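Local coordinates for protein CD180 antigen (Mus musculus, PDB 3T6Q) that may cooperate with MD-1 and TLR4 to mediate the innate immune response of B cells to bacterial lipopolysaccharide, leading to NF-kappa-B activation, at residues 145-148 / 149-152; 214-217 / 218-222; 233-236 / 237-240; 365-368 / 369-373. All blocks are in the same frame, centred on the assembly; numbering follows the deposited sequence.

Contact 1 (145-148 / 149-152)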
ATOM      1  N   LYS A 145     -14.948   9.285   4.402  1.00 27.71           N
ATOM      2  CA  LYS A 145     -16.397   9.000   4.484  1.00 28.66           C
ATOM      3  C   LYS A 145     -16.651   7.643   5.110  1.00 29.85           C
ATOM      4  O   LYS A 145     -16.079   6.635   4.697  1.00 32.90           O
ATOM      5  CB  LYS A 145     -17.069   9.121   3.119  1.00 29.99           C
ATOM      6  CG  LYS A 145     -18.591   8.910   3.211  1.00 39.78           C
ATOM      7  CD  LYS A 145     -19.396   9.769   2.244  1.00 46.42           C
ATOM      8  CE  LYS A 145     -18.855   9.745   0.829  1.00 48.12           C
ATOM      9  NZ  LYS A 145     -19.259   8.504   0.123  1.00 61.49           N
ATOM     10  N   LEU A 146     -17.463   7.623   6.152  1.00 26.91           N
ATOM     11  CA  LEU A 146     -17.830   6.378   6.805  1.00 30.84           C
ATOM     12  C   LEU A 146     -18.960   5.723   5.991  1.00 37.91           C
ATOM     13  O   LEU A 146     -19.782   6.442   5.400  1.00 36.81           O
ATOM     14  CB  LEU A 146     -18.219   6.630   8.259  1.00 30.42           C
ATOM     15  CG  LEU A 146     -17.048   7.170   9.099  1.00 30.45           C
ATOM     16  CD1 LEU A 146     -17.530   7.513  10.492  1.00 28.68           C
ATOM     17  CD2 LEU A 146     -15.897   6.159   9.190  1.00 30.87           C
ATOM     18  N   PRO A 147     -18.968   4.370   5.913  1.00 44.45           N
ATOM     19  CA  PRO A 147     -19.956   3.679   5.081  1.00 51.90           C
ATOM     20  C   PRO A 147     -21.370   3.744   5.687  1.00 41.55           C
ATOM     21  O   PRO A 147     -21.512   3.892   6.900  1.00 35.87           O
ATOM     22  CB  PRO A 147     -19.439   2.231   5.077  1.00 55.14           C
ATOM     23  CG  PRO A 147     -18.831   2.072   6.437  1.00 49.56           C
ATOM     24  CD  PRO A 147     -18.144   3.403   6.675  1.00 46.24           C
ATOM     25  N   LYS A 148     -22.396   3.641   4.839  1.00 48.71           N
ATOM     26  CA  LYS A 148     -23.794   3.667   5.282  1.00 54.12           C
ATOM     27  C   LYS A 148     -24.041   2.592   6.344  1.00 46.13           C
ATOM     28  O   LYS A 148     -23.655   1.427   6.163  1.00 50.10           O
ATOM     29  CB  LYS A 148     -24.767   3.470   4.099  1.00 66.38           C
ATOM     30  CG  LYS A 148     -24.388   4.173   2.792  1.00 78.62           C
ATOM     31  CD  LYS A 148     -23.722   3.229   1.785  1.00 80.71           C
ATOM     32  CE  LYS A 148     -22.198   3.352   1.780  1.00 73.77           C
ATOM     33  NZ  LYS A 148     -21.729   4.523   0.983  1.00 72.40           N
ATOM     34  N   GLY A 149     -24.655   2.993   7.454  1.00 55.63           N
ATOM     35  CA  GLY A 149     -25.000   2.058   8.516  1.00 61.25           C
ATOM     36  C   GLY A 149     -23.817   1.545   9.320  1.00 72.56           C
ATOM     37  O   GLY A 149     -23.794   0.383   9.754  1.00 70.39           O
ATOM     38  N   PHE A 150     -22.824   2.407   9.508  1.00 69.78           N
ATOM     39  CA  PHE A 150     -21.821   2.170  10.532  1.00 65.79           C
ATOM     40  C   PHE A 150     -22.142   3.095  11.713  1.00 55.13           C
ATOM     41  O   PHE A 150     -22.233   4.306  11.527  1.00 51.03           O
ATOM     42  CB  PHE A 150     -20.404   2.391   9.991  1.00 61.65           C
ATOM     43  CG  PHE A 150     -19.370   2.491  11.069  1.00 65.45           C
ATOM     44  CD1 PHE A 150     -19.416   1.626  12.186  1.00 53.29           C
ATOM     45  CD2 PHE A 150     -18.365   3.452  10.992  1.00 54.76           C
ATOM     46  CE1 PHE A 150     -18.481   1.733  13.209  1.00 50.61           C
ATOM     47  CE2 PHE A 150     -17.413   3.552  12.001  1.00 57.06           C
ATOM     48  CZ  PHE A 150     -17.479   2.702  13.112  1.00 54.94           C
ATOM     49  N   PRO A 151     -22.375   2.527  12.924  1.00 62.52           N
ATOM     50  CA  PRO A 151     -22.741   3.455  14.006  1.00 71.12           C
ATOM     51  C   PRO A 151     -21.537   4.270  14.476  1.00 48.20           C
ATOM     52  O   PRO A 151     -20.423   3.757  14.631  1.00 45.87           O
ATOM     53  CB  PRO A 151     -23.299   2.535  15.119  1.00 69.90           C
ATOM     54  CG  PRO A 151     -23.561   1.227  14.444  1.00 62.96           C
ATOM     55  CD  PRO A 151     -22.518   1.125  13.358  1.00 70.96           C
ATOM     56  N   THR A 152     -21.783   5.551  14.650  1.00 47.70           N
ATOM     57  CA  THR A 152     -20.729   6.502  14.888  1.00 43.52           C
ATOM     58  C   THR A 152     -20.941   7.073  16.280  1.00 39.99           C
ATOM     59  O   THR A 152     -20.133   7.844  16.763  1.00 37.82           O
ATOM     60  CB  THR A 152     -20.747   7.603  13.806  1.00 44.07           C
ATOM     61  OG1 THR A 152     -21.993   8.298  13.861  1.00 57.10           O
ATOM     62  CG2 THR A 152     -20.596   7.006  12.403  1.00 40.38           C
TER

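Contact 2 (214-217 / 218-222)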
ATOM      1  N   ASN A 214      -0.125  22.907   2.937  1.00 31.85           N
ATOM      2  CA  ASN A 214      -0.915  24.109   2.633  1.00 31.82           C
ATOM      3  C   ASN A 214      -1.783  24.596   3.792  1.00 27.79           C
ATOM      4  O   ASN A 214      -2.992  24.351   3.827  1.00 27.81           O
ATOM      5  CB  ASN A 214      -1.711  23.970   1.315  1.00 39.51           C
ATOM      6  CG  ASN A 214      -2.074  25.333   0.694  1.00 49.24           C
ATOM      7  OD1 ASN A 214      -2.273  26.343   1.402  1.00 38.32           O
ATOM      8  ND2 ASN A 214      -2.172  25.365  -0.641  1.00 43.46           N
ATOM      9  N   LEU A 215      -1.129  25.294   4.736  1.00 25.00           N
ATOM     10  CA  LEU A 215      -1.784  25.773   5.927  1.00 24.03           C
ATOM     11  C   LEU A 215      -2.979  26.699   5.583  1.00 25.57           C
ATOM     12  O   LEU A 215      -4.007  26.630   6.226  1.00 22.86           O
ATOM     13  CB  LEU A 215      -0.786  26.518   6.816  1.00 24.79           C
ATOM     14  CG  LEU A 215       0.185  25.681   7.662  1.00 30.04           C
ATOM     15  CD1 LEU A 215       1.136  26.591   8.447  1.00 29.80           C
ATOM     16  CD2 LEU A 215      -0.604  24.787   8.616  1.00 31.07           C
ATOM     17  N   LEU A 216      -2.829  27.521   4.550  1.00 24.90           N
ATOM     18  CA  LEU A 216      -3.859  28.508   4.156  1.00 28.87           C
ATOM     19  C   LEU A 216      -5.166  27.763   3.879  1.00 28.23           C
ATOM     20  O   LEU A 216      -6.227  28.162   4.385  1.00 34.38           O
ATOM     21  CB  LEU A 216      -3.409  29.279   2.909  1.00 35.16           C
ATOM     22  CG  LEU A 216      -3.727  30.749   2.585  1.00 42.60           C
ATOM     23  CD1 LEU A 216      -3.655  30.937   1.072  1.00 40.39           C
ATOM     24  CD2 LEU A 216      -5.086  31.140   3.068  1.00 44.69           C
ATOM     25  N   VAL A 217      -5.075  26.661   3.121  1.00 26.37           N
ATOM     26  CA  VAL A 217      -6.204  25.809   2.755  1.00 29.74           C
ATOM     27  C   VAL A 217      -6.907  25.238   3.972  1.00 27.88           C
ATOM     28  O   VAL A 217      -8.141  25.214   4.002  1.00 26.79           O
ATOM     29  CB  VAL A 217      -5.787  24.654   1.791  1.00 30.38           C
ATOM     30  CG1 VAL A 217      -6.727  23.453   1.872  1.00 29.84           C
ATOM     31  CG2 VAL A 217      -5.703  25.163   0.370  1.00 35.29           C
ATOM     32  N   ILE A 218      -6.124  24.794   4.966  1.00 22.53           N
ATOM     33  CA  ILE A 218      -6.676  24.198   6.174  1.00 21.32           C
ATOM     34  C   ILE A 218      -7.477  25.241   6.984  1.00 23.65           C
ATOM     35  O   ILE A 218      -8.619  24.986   7.388  1.00 23.89           O
ATOM     36  CB  ILE A 218      -5.556  23.592   7.108  1.00 19.97           C
ATOM     37  CG1 ILE A 218      -4.759  22.472   6.428  1.00 24.84           C
ATOM     38  CG2 ILE A 218      -6.146  23.060   8.407  1.00 20.80           C
ATOM     39  CD1 ILE A 218      -5.553  21.298   5.872  1.00 25.65           C
ATOM     40  N   PHE A 219      -6.849  26.373   7.298  1.00 22.80           N
ATOM     41  CA  PHE A 219      -7.535  27.411   8.080  1.00 24.68           C
ATOM     42  C   PHE A 219      -8.815  27.882   7.377  1.00 23.34           C
ATOM     43  O   PHE A 219      -9.865  27.984   8.000  1.00 24.25           O
ATOM     44  CB  PHE A 219      -6.609  28.600   8.382  1.00 25.48           C
ATOM     45  CG  PHE A 219      -5.504  28.279   9.390  1.00 22.60           C
ATOM     46  CD1 PHE A 219      -5.807  27.971  10.700  1.00 26.45           C
ATOM     47  CD2 PHE A 219      -4.166  28.278   8.988  1.00 24.69           C
ATOM     48  CE1 PHE A 219      -4.798  27.655  11.617  1.00 24.11           C
ATOM     49  CE2 PHE A 219      -3.157  27.968   9.883  1.00 20.48           C
ATOM     50  CZ  PHE A 219      -3.475  27.677  11.201  1.00 22.67           C
ATOM     51  N   LYS A 220      -8.730  28.154   6.082  1.00 24.27           N
ATOM     52  CA  LYS A 220      -9.928  28.527   5.345  1.00 28.32           C
ATOM     53  C   LYS A 220     -11.025  27.432   5.368  1.00 28.09           C
ATOM     54  O   LYS A 220     -12.206  27.712   5.631  1.00 25.01           O
ATOM     55  CB  LYS A 220      -9.550  28.967   3.929  1.00 29.42           C
ATOM     56  CG  LYS A 220     -10.733  29.260   3.009  1.00 36.95           C
ATOM     57  CD  LYS A 220     -10.208  29.535   1.601  1.00 34.64           C
ATOM     58  CE  LYS A 220      -9.191  30.675   1.621  1.00 44.29           C
ATOM     59  NZ  LYS A 220      -8.874  31.143   0.234  1.00 47.46           N
ATOM     60  N   GLY A 221     -10.624  26.181   5.153  1.00 25.31           N
ATOM     61  CA  GLY A 221     -11.546  25.053   5.127  1.00 23.79           C
ATOM     62  C   GLY A 221     -12.199  24.775   6.462  1.00 23.57           C
ATOM     63  O   GLY A 221     -13.317  24.304   6.511  1.00 22.32           O
ATOM     64  N   LEU A 222     -11.516  25.098   7.555  1.00 21.01           N
ATOM     65  CA  LEU A 222     -12.055  24.859   8.907  1.00 20.51           C
ATOM     66  C   LEU A 222     -12.976  25.955   9.449  1.00 20.89           C
ATOM     67  O   LEU A 222     -13.392  25.921  10.626  1.00 21.03           O
ATOM     68  CB  LEU A 222     -10.903  24.668   9.913  1.00 19.76           C
ATOM     69  CG  LEU A 222      -9.963  23.465   9.690  1.00 26.25           C
ATOM     70  CD1 LEU A 222      -9.000  23.319  10.869  1.00 23.85           C
ATOM     71  CD2 LEU A 222     -10.694  22.156   9.474  1.00 26.32           C
TER

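Contact 3 (233-236 / 237-240)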
ATOM      1  N   GLY A 233       1.622  20.962  13.142  1.00 18.97           N
ATOM      2  CA  GLY A 233       3.084  20.936  13.067  1.00 17.48           C
ATOM      3  C   GLY A 233       3.534  20.307  11.751  1.00 17.60           C
ATOM      4  O   GLY A 233       2.761  19.583  11.062  1.00 19.14           O
ATOM      5  N   THR A 234       4.791  20.539  11.413  1.00 18.56           N
ATOM      6  CA  THR A 234       5.382  19.811  10.301  1.00 16.22           C
ATOM      7  C   THR A 234       6.606  19.072  10.830  1.00 16.10           C
ATOM      8  O   THR A 234       6.796  19.019  12.042  1.00 16.35           O
ATOM      9  CB  THR A 234       5.685  20.719   9.098  1.00 18.09           C
ATOM     10  OG1 THR A 234       6.164  19.865   8.033  1.00 19.53           O
ATOM     11  CG2 THR A 234       6.750  21.804   9.435  1.00 16.52           C
ATOM     12  N   PHE A 235       7.437  18.517   9.948  1.00 15.69           N
ATOM     13  CA  PHE A 235       8.515  17.600  10.372  1.00 14.89           C
ATOM     14  C   PHE A 235       9.811  17.964   9.649  1.00 18.51           C
ATOM     15  O   PHE A 235       9.776  18.707   8.653  1.00 16.58           O
ATOM     16  CB  PHE A 235       8.125  16.130  10.056  1.00 16.15           C
ATOM     17  CG  PHE A 235       6.797  15.736  10.665  1.00 16.42           C
ATOM     18  CD1 PHE A 235       6.685  15.560  12.046  1.00 15.84           C
ATOM     19  CD2 PHE A 235       5.654  15.631   9.849  1.00 16.55           C
ATOM     20  CE1 PHE A 235       5.435  15.254  12.601  1.00 13.89           C
ATOM     21  CE2 PHE A 235       4.402  15.343  10.402  1.00 18.00           C
ATOM     22  CZ  PHE A 235       4.308  15.142  11.771  1.00 14.32           C
ATOM     23  N   GLU A 236      10.924  17.372  10.093  1.00 15.99           N
ATOM     24  CA  GLU A 236      12.247  17.706   9.561  1.00 19.58           C
ATOM     25  C   GLU A 236      12.365  17.245   8.131  1.00 21.95           C
ATOM     26  O   GLU A 236      13.093  17.842   7.328  1.00 25.44           O
ATOM     27  CB  GLU A 236      13.354  17.075  10.453  1.00 21.29           C
ATOM     28  CG  GLU A 236      13.485  17.894  11.722  1.00 28.20           C
ATOM     29  CD  GLU A 236      14.637  17.456  12.617  1.00 35.04           C
ATOM     30  OE1 GLU A 236      15.484  16.606  12.194  1.00 33.48           O
ATOM     31  OE2 GLU A 236      14.678  17.989  13.744  1.00 32.65           O
ATOM     32  N   ASP A 237      11.610  16.227   7.783  1.00 20.53           N
ATOM     33  CA  ASP A 237      11.680  15.677   6.424  1.00 23.18           C
ATOM     34  C   ASP A 237      10.641  16.243   5.447  1.00 29.18           C
ATOM     35  O   ASP A 237      10.480  15.705   4.344  1.00 33.19           O
ATOM     36  CB  ASP A 237      11.634  14.152   6.459  1.00 23.75           C
ATOM     37  CG  ASP A 237      10.369  13.599   7.169  1.00 28.14           C
ATOM     38  OD1 ASP A 237      10.029  14.033   8.289  1.00 21.37           O
ATOM     39  OD2 ASP A 237       9.758  12.673   6.626  1.00 29.61           O
ATOM     40  N   MET A 238       9.952  17.318   5.835  1.00 27.01           N
ATOM     41  CA  MET A 238       9.002  18.009   4.938  1.00 34.61           C
ATOM     42  C   MET A 238       9.578  19.317   4.400  1.00 41.35           C
ATOM     43  O   MET A 238      10.412  19.952   5.048  1.00 37.29           O
ATOM     44  CB  MET A 238       7.668  18.322   5.635  1.00 35.34           C
ATOM     45  CG  MET A 238       7.017  17.150   6.374  1.00 33.03           C
ATOM     46  SD  MET A 238       6.776  15.651   5.418  1.00 47.47           S
ATOM     47  CE  MET A 238       5.417  16.112   4.341  1.00 52.32           C
ATOM     48  N   ASP A 239       9.117  19.718   3.218  1.00 45.91           N
ATOM     49  CA  ASP A 239       9.436  21.033   2.668  1.00 52.95           C
ATOM     50  C   ASP A 239       8.846  22.162   3.501  1.00 58.28           C
ATOM     51  O   ASP A 239       7.764  22.026   4.078  1.00 58.54           O
ATOM     52  CB  ASP A 239       8.922  21.149   1.240  1.00 56.62           C
ATOM     53  CG  ASP A 239       9.768  20.379   0.257  1.00 70.39           C
ATOM     54  OD1 ASP A 239      10.944  20.072   0.572  1.00 67.83           O
ATOM     55  OD2 ASP A 239       9.256  20.083  -0.842  1.00 80.78           O
ATOM     56  N   ASP A 240       9.588  23.264   3.559  1.00 66.42           N
ATOM     57  CA  ASP A 240       9.145  24.494   4.198  1.00 73.68           C
ATOM     58  C   ASP A 240       8.183  25.260   3.307  1.00 63.40           C
ATOM     59  O   ASP A 240       8.371  25.326   2.092  1.00 71.77           O
ATOM     60  CB  ASP A 240      10.349  25.396   4.484  1.00 74.76           C
ATOM     61  CG  ASP A 240      11.159  24.933   5.669  1.00 86.33           C
ATOM     62  OD1 ASP A 240      10.835  23.872   6.248  1.00 90.29           O
ATOM     63  OD2 ASP A 240      12.125  25.641   6.023  1.00 84.46           O
TER
HETATM   64  O   HOH W   1       5.817  21.308   5.969  1.00 45.41           O
HETATM   65  O   HOH W   2      11.077  21.178   8.208  1.00 36.65           O

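Contact 4 (365-368 / 369-373)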
ATOM      1  N   SER A 365      26.518  33.451  38.051  1.00 21.31           N
ATOM      2  CA  SER A 365      27.144  33.672  39.384  1.00 22.88           C
ATOM      3  C   SER A 365      26.142  33.991  40.519  1.00 24.52           C
ATOM      4  O   SER A 365      26.524  34.022  41.702  1.00 21.35           O
ATOM      5  CB  SER A 365      28.130  34.838  39.305  1.00 24.41           C
ATOM      6  OG  SER A 365      27.450  36.091  39.219  1.00 24.59           O
ATOM      7  N   ASP A 366      24.876  34.231  40.184  1.00 23.56           N
ATOM      8  CA  ASP A 366      23.899  34.642  41.222  1.00 23.25           C
ATOM      9  C   ASP A 366      22.463  34.390  40.744  1.00 22.86           C
ATOM     10  O   ASP A 366      21.889  35.205  40.025  1.00 26.26           O
ATOM     11  CB  ASP A 366      24.157  36.126  41.569  1.00 22.42           C
ATOM     12  CG  ASP A 366      23.335  36.654  42.756  1.00 34.80           C
ATOM     13  OD1 ASP A 366      22.357  36.018  43.198  1.00 33.55           O
ATOM     14  OD2 ASP A 366      23.676  37.772  43.229  1.00 36.57           O
ATOM     15  N   CYS A 367      21.887  33.269  41.160  1.00 22.61           N
ATOM     16  CA  CYS A 367      20.535  32.885  40.729  1.00 23.04           C
ATOM     17  C   CYS A 367      19.729  32.808  42.030  1.00 24.87           C
ATOM     18  O   CYS A 367      20.333  32.554  43.078  1.00 22.59           O
ATOM     19  CB  CYS A 367      20.595  31.503  40.027  1.00 23.84           C
ATOM     20  SG  CYS A 367      19.157  31.111  38.961  1.00 35.05           S
ATOM     21  N   CYS A 368      18.404  33.048  42.019  1.00 20.93           N
ATOM     22  CA  CYS A 368      17.615  33.336  40.827  1.00 20.94           C
ATOM     23  C   CYS A 368      16.698  34.550  41.009  1.00 20.47           C
ATOM     24  O   CYS A 368      15.756  34.696  40.246  1.00 18.04           O
ATOM     25  CB  CYS A 368      16.758  32.119  40.466  1.00 27.08           C
ATOM     26  SG  CYS A 368      17.688  30.561  40.290  1.00 28.92           S
ATOM     27  N   ASN A 369      16.952  35.395  42.024  1.00 19.06           N
ATOM     28  CA  ASN A 369      16.146  36.592  42.257  1.00 19.83           C
ATOM     29  C   ASN A 369      16.139  37.606  41.144  1.00 19.14           C
ATOM     30  O   ASN A 369      15.085  38.149  40.823  1.00 21.24           O
ATOM     31  CB  ASN A 369      16.568  37.262  43.567  1.00 21.35           C
ATOM     32  CG  ASN A 369      16.430  36.306  44.725  1.00 23.09           C
ATOM     33  OD1 ASN A 369      15.330  35.730  44.910  1.00 24.62           O
ATOM     34  ND2 ASN A 369      17.532  36.063  45.459  1.00 26.03           N
ATOM     35  N   LEU A 370      17.291  37.864  40.526  1.00 18.07           N
ATOM     36  CA  LEU A 370      17.278  38.820  39.436  1.00 20.57           C
ATOM     37  C   LEU A 370      16.531  38.243  38.220  1.00 20.31           C
ATOM     38  O   LEU A 370      15.779  38.947  37.525  1.00 19.84           O
ATOM     39  CB  LEU A 370      18.728  39.167  39.019  1.00 22.21           C
ATOM     40  CG  LEU A 370      19.743  39.744  40.030  1.00 34.10           C
ATOM     41  CD1 LEU A 370      20.825  40.600  39.390  1.00 29.72           C
ATOM     42  CD2 LEU A 370      19.111  40.526  41.154  1.00 31.85           C
ATOM     43  N   GLN A 371      16.806  36.970  37.924  1.00 18.23           N
ATOM     44  CA  GLN A 371      16.276  36.316  36.722  1.00 17.99           C
ATOM     45  C   GLN A 371      14.770  36.123  36.761  1.00 18.51           C
ATOM     46  O   GLN A 371      14.087  36.282  35.740  1.00 19.05           O
ATOM     47  CB  GLN A 371      16.985  34.966  36.502  1.00 19.07           C
ATOM     48  CG  GLN A 371      18.503  35.117  36.255  1.00 18.95           C
ATOM     49  CD  GLN A 371      19.344  35.176  37.529  1.00 22.84           C
ATOM     50  OE1 GLN A 371      18.822  35.300  38.633  1.00 21.37           O
ATOM     51  NE2 GLN A 371      20.665  35.091  37.372  1.00 22.28           N
ATOM     52  N   LEU A 372      14.270  35.794  37.939  1.00 16.87           N
ATOM     53  CA  LEU A 372      12.847  35.517  38.168  1.00 20.33           C
ATOM     54  C   LEU A 372      12.125  36.680  38.881  1.00 19.71           C
ATOM     55  O   LEU A 372      11.094  36.463  39.537  1.00 19.74           O
ATOM     56  CB  LEU A 372      12.711  34.259  39.018  1.00 21.89           C
ATOM     57  CG  LEU A 372      13.440  32.998  38.489  1.00 23.81           C
ATOM     58  CD1 LEU A 372      13.330  31.908  39.539  1.00 28.08           C
ATOM     59  CD2 LEU A 372      12.893  32.560  37.150  1.00 27.14           C
ATOM     60  N   ARG A 373      12.696  37.881  38.779  1.00 18.53           N
ATOM     61  CA  ARG A 373      12.130  39.082  39.431  1.00 21.61           C
ATOM     62  C   ARG A 373      10.627  39.198  39.154  1.00 19.65           C
ATOM     63  O   ARG A 373      10.192  39.100  38.002  1.00 18.47           O
ATOM     64  CB  ARG A 373      12.859  40.344  38.941  1.00 22.87           C
ATOM     65  CG  ARG A 373      12.373  41.655  39.550  1.00 25.48           C
ATOM     66  CD  ARG A 373      13.200  42.836  39.043  1.00 26.18           C
ATOM     67  NE  ARG A 373      14.499  42.814  39.693  1.00 32.26           N
ATOM     68  CZ  ARG A 373      15.525  43.587  39.327  1.00 35.49           C
ATOM     69  NH1 ARG A 373      16.678  43.503  39.979  1.00 32.21           N
ATOM     70  NH2 ARG A 373      15.382  44.461  38.322  1.00 28.39           N
TER
HETATM   71  O   HOH W   3      19.743  36.592  41.367  1.00 25.31           O
HETATM   72  O   HOH W   4      20.182  37.214  44.417  1.00 35.83           O

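Contact 1 (145-148 / 149-152)
Phe150 N donates to Pro147 O at 3.3 Å, a long bond, bent to 136° at the hydrogen, which closes a type II beta turn running from Pro147 to Phe150. Gly149 takes the third position of this turn with phi at 72°, a region that glycine enters without strain because it has no CB. Lys148, at the second position, can leave its long aliphatic chain and charge outside.

The turn doubles the chain back, and Leu146, Pro147 and Phe150 meet inside the bend. With CG anti to the backbone N (chi1 166°), the benzyl group of Phe150 swings back toward the first limb. There Leu146 CD2 lies at the ring's edge, near its plane, 4.1 Å from Phe150 CD2, while Pro147 CG reaches Phe150 CB at 3.9 Å. Thr152 joins through its methyl: CG2 meets Leu146 CD1 at 3.6 Å, so the leucine fork is shared between ring and threonine.

Leu131 of the same repeat, LRR 5, also packs on Phe150, and Leu176 on Leu146 ties the loop to a later part of the leucine-rich repeat solenoid. Since the one bond closing the turn is poorly aligned, its shape probably depends as much on apolar packing and on the torsions of proline and glycine.

Contact 2 (214-217 / 218-222)
Phe219 N reaches Leu215 O at 3.0 Å in an almost straight bond (173°), the first strong link of a short helix, 215-221, which connects strand 203-208 to strand 226-231 in the leucine-rich repeat solenoid. The first amides of a helix have no preceding turn to supply acceptors, and here side chains step in. Asn214, at the N-cap, accepts weakly from Val217 N through OD1 at 3.3 Å; asparagine suits this place because its short side chain can turn an oxygen back over the first turn. Leu215 N is taken by Glu241 OE1, a carboxylate that would probably be welcome at the positive end of the helix dipole.

From there the backbone serves itself. Ile218 N binds Asn214 O weakly, but Lys220 N reaches Leu216 O at 3.0 Å, and Gly221 N reaches Val217 O at 2.9 Å. At the far end Leu222 N divides itself between Ile218 O at 2.9 Å and a weak second bond to Phe219 O, while Leu222 O accepts from Ser225 OG.

The side chains sort by face. Leu215, Ile218 and Phe219 are buried, whereas Leu216 and Lys220 are exposed, a setting that suits the charged ammonium group of the lysine. Phe248 meets the Phe219 ring with the planes at about 70°. Phe219 CG stands beside its own backbone N (chi1 -70°), which sends the ring back along the preceding turn until CE2 lies 4.1 Å from Leu215 CB and CD2 lies 3.2 Å from Leu215 O.

Contact 3 (233-236 / 237-240)
Phe235 and Met238 set out alongside each other in the same direction, with Met238 CG at the edge of the phenyl ring, near its plane, and 4.0 Å from Phe235 CB. Thr234 approaches Met238 at an angle: its OG1, set anti to the backbone N (chi1 -176°), presses against the methionine stem, 3.2 Å from Met238 CB. The flexible thioether chain then bends at chi2 and chi3 and carries its end away. Asp237 OD1 lies 3.3 Å from Phe235 CB, oblique to the ring.

A type I beta turn from Phe235 to Met238 sets up this grouping. Met238 N donates to Phe235 O at 3.1 Å, coming from well above the carbonyl plane (61° out of it), and a water 2.8 Å from Phe235 O is well placed to donate to it. At the second turn position Glu236 turns outward and forms a salt bridge with Lys263. Asp237 OD2 is hydrogen-bonded to a polar side chain on the chain of another protein, whose backbone packs against Phe235 and also bonds to the backbone of Glu236.

At the turn's tip, then, one carboxylate meets a positive charge and the other serves as a hydrogen-bond acceptor, while Gln262 NE2 holds Thr234 O at the base. The arrangement is that of a loop leaving strand 226-231 of a leucine-rich repeat solenoid, used here as part of a protein-protein interface.

Contact 4 (365-368 / 369-373)
Cys368, entered through a cis peptide bond from Cys367, directs its carbonyl O onto Leu372 N at 3.0 Å, just where residues 369-371 take helical angles and a type I turn runs from Leu370 to Arg373. The two cysteines are neighbours in sequence yet joined to each other, SG to SG at 2.1 Å, and the cis peptide goes with the closed eight-membered ring. Against it packs Leu372, whose CD1 touches Cys368 CB at 3.6 Å, a buried apolar pairing of methyl and methylene.

Gln371 reaches back to the other limb. Its chain bends at chi2 (86°), and NE2 donates to Asp366 O at 2.9 Å in a fairly straight bond (161°); the acceptor lies in the plane of the amide, but the donor stands 37° above the carbonyl plane. The amide's other end, OE1, sits 3.2 Å from Cys368 CA, so the amide lies along the backbone from Asp366 to Cys368. This is a vicinal disulfide, set in LRR 12 of the solenoid, and backbone bonds tie Cys367 to Ser390 and Cys368 to Ala395.

Two waters fill in the polar side. One accepts from Leu370 N at 2.9 Å; the other donates to Asp366 OD1 at 2.8 Å and accepts from Asn369 ND2. Asparagine suits this place by having both a donor and an acceptor: ND2 also binds Glu394 O, and OD1 accepts from Glu398 N.

All four contacts are local, set in the connections between the solenoid's parallel strands, and each pairs buried side chains with open ones: Leu146 and Phe150 with exposed Lys148 in contact 1, Thr234 and Phe235 near exposed Asp239 and Asp240 in contact 3. Contacts 2 and 3, their centres about 17 Å apart, flank strand 226-231, the helix leading in and the turn leading out. Contacts 1 and 4 lie on opposite sides of the chain's centre, with their centres about 59 Å apart. Contact 1 relies mainly on apolar packing, contact 2 on helix bonds with a polar cap, contact 4 on a covalent ring. Only contact 3, rich in carboxylates, is touched by another protein chain.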